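Long-range contact in 6b protein (Agrobacterium vitis, PDB 3AQ2), which disturbs plant cell proliferation, has an ADP-ribosylation fold and probably acts as a toxin on the plant's miRNA machinery: residues S140-R145 and Y159-N164. Sequence-based numbering, arbitrary orientation.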
# COMPACT_ATOMS: atom_id res chain seq x y z
N SER A 140 4.32 -5.89 4.82
CA SER A 140 5.26 -6.95 5.15
C SER A 140 6.28 -6.48 6.18
O SER A 140 6.30 -5.30 6.56
CB SER A 140 5.99 -7.38 3.88
OG SER A 140 6.93 -6.38 3.53
N GLN A 141 7.16 -7.38 6.61
CA GLN A 141 8.16 -7.02 7.61
C GLN A 141 9.22 -6.09 7.01
O GLN A 141 10.02 -5.51 7.75
CB GLN A 141 8.78 -8.26 8.26
CG GLN A 141 10.01 -8.84 7.54
CD GLN A 141 9.68 -9.72 6.33
OE1 GLN A 141 8.65 -9.57 5.67
NE2 GLN A 141 10.60 -10.63 6.02
N LEU A 142 9.22 -5.94 5.69
CA LEU A 142 10.20 -5.07 5.03
C LEU A 142 9.81 -3.59 5.05
O LEU A 142 10.60 -2.73 4.64
CB LEU A 142 10.47 -5.53 3.60
CG LEU A 142 10.99 -6.97 3.45
CD1 LEU A 142 11.19 -7.27 1.99
CD2 LEU A 142 12.28 -7.19 4.23
N PHE A 143 8.59 -3.29 5.50
CA PHE A 143 8.20 -1.89 5.68
C PHE A 143 8.70 -1.42 7.05
O PHE A 143 8.42 -2.07 8.08
CB PHE A 143 6.68 -1.75 5.62
CG PHE A 143 6.11 -1.76 4.22
CD1 PHE A 143 5.86 -2.97 3.57
CD2 PHE A 143 5.82 -0.57 3.55
CE1 PHE A 143 5.32 -2.99 2.27
CE2 PHE A 143 5.28 -0.58 2.26
CZ PHE A 143 5.02 -1.80 1.63
N ILE A 144 9.43 -0.31 7.07
CA ILE A 144 9.88 0.29 8.31
C ILE A 144 9.16 1.61 8.50
O ILE A 144 8.86 2.29 7.51
CB ILE A 144 11.42 0.50 8.32
CG1 ILE A 144 11.86 1.35 7.12
CG2 ILE A 144 12.15 -0.85 8.35
CD1 ILE A 144 13.27 1.94 7.26
N ARG A 145 8.85 1.97 9.74
CA ARG A 145 8.23 3.27 10.01
C ARG A 145 9.28 4.37 9.85
O ARG A 145 10.35 4.28 10.43
CB ARG A 145 7.66 3.32 11.42
CG ARG A 145 6.87 4.59 11.68
CD ARG A 145 5.63 4.26 12.41
NE ARG A 145 4.99 5.43 12.98
CZ ARG A 145 3.85 5.37 13.64
NH1 ARG A 145 3.22 4.20 13.75
NH2 ARG A 145 3.33 6.46 14.17
N TYR A 159 5.47 4.78 6.28
CA TYR A 159 6.27 3.55 6.21
C TYR A 159 6.92 3.46 4.85
O TYR A 159 6.37 3.93 3.87
CB TYR A 159 5.40 2.31 6.42
CG TYR A 159 4.65 2.31 7.73
CD1 TYR A 159 3.44 2.99 7.85
CD2 TYR A 159 5.14 1.63 8.84
CE1 TYR A 159 2.73 3.01 9.05
CE2 TYR A 159 4.44 1.64 10.06
CZ TYR A 159 3.24 2.32 10.14
OH TYR A 159 2.55 2.33 11.34
N ALA A 160 8.09 2.83 4.80
CA ALA A 160 8.74 2.62 3.52
C ALA A 160 9.30 1.22 3.42
O ALA A 160 9.93 0.74 4.37
CB ALA A 160 9.84 3.63 3.32
N ARG A 161 9.05 0.58 2.27
CA ARG A 161 9.71 -0.66 1.87
C ARG A 161 10.86 -0.28 0.95
O ARG A 161 10.64 0.33 -0.11
CB ARG A 161 8.73 -1.57 1.12
CG ARG A 161 9.30 -2.91 0.72
CD ARG A 161 8.27 -3.66 -0.15
NE ARG A 161 8.73 -5.00 -0.52
CZ ARG A 161 9.61 -5.25 -1.49
NH1 ARG A 161 10.14 -4.24 -2.19
NH2 ARG A 161 9.97 -6.50 -1.77
N GLN A 162 12.08 -0.63 1.36
CA GLN A 162 13.28 -0.27 0.59
C GLN A 162 13.40 1.25 0.35
O GLN A 162 12.97 2.03 1.20
CB GLN A 162 13.36 -1.11 -0.70
CG GLN A 162 13.47 -2.61 -0.41
CD GLN A 162 14.79 -2.98 0.29
OE1 GLN A 162 14.82 -3.28 1.49
NE2 GLN A 162 15.88 -2.93 -0.46
N GLY A 163 14.00 1.68 -0.76
CA GLY A 163 14.12 3.12 -1.04
C GLY A 163 15.17 3.89 -0.24
O GLY A 163 15.18 5.12 -0.29
N ASN A 164 16.04 3.20 0.50
CA ASN A 164 17.13 3.88 1.23
C ASN A 164 16.67 4.89 2.31
O ASN A 164 17.41 5.80 2.71
CB ASN A 164 18.09 4.60 0.26
CG ASN A 164 18.88 3.64 -0.64
OD1 ASN A 164 19.19 2.51 -0.27
ND2 ASN A 164 19.21 4.12 -1.83
O HOH W 1 12.95 -2.39 3.49
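Phe143 lays one face of its ring against the aliphatic part of Arg161. Arg161 CB sits 3.6 Å from the centroid of the Phe143 ring, only 7° off the ring normal, a CH-pi contact. Arg161 CG lies anti to the backbone N (chi1 -177°), and the extended chain carries Arg161 CD past Phe143 CE1 and CZ, on to Leu142. There Leu142 CD1 is 4.0 Å from Arg161 NH2. The charged end is held beyond the hairpin, by a salt bridge to Glu57 and a hydrogen bond to Gln188 O. Glu57 also takes a hydrogen bond with Ser140 OG, which in turn accepts from Leu142 N in an ST turn. The two segments meet at the open end of the antiparallel beta hairpin 143-151/154-161, part of a three-stranded sheet in this ADP-ribosylation fold. Ile144 and Ala160 form its hydrogen-bonded pair here. Ile144 N to Ala160 O and Ala160 N to Ile144 O are both 2.9 Å. Past Phe143 and Arg161 the backbones separate, and a water bridges Leu142 and Gln162. It donates to Leu142 O at 2.6 Å and to Gln162 OE1, and accepts from Gln162 N. On the same sheet face as Phe143, the Arg145 chain crosses the Tyr159 ring at a slant, with Arg145 CD 3.7 Å from Tyr159 CE2. A bend at chi2 carries the guanidinium to the phenol, its plane 70° from the ring. The bond from Arg145 NH1 to Tyr159 OH is weak, 3.1 Å long and bent; Arg145 NH2 is hydrogen-bonded to Thr148 OG1.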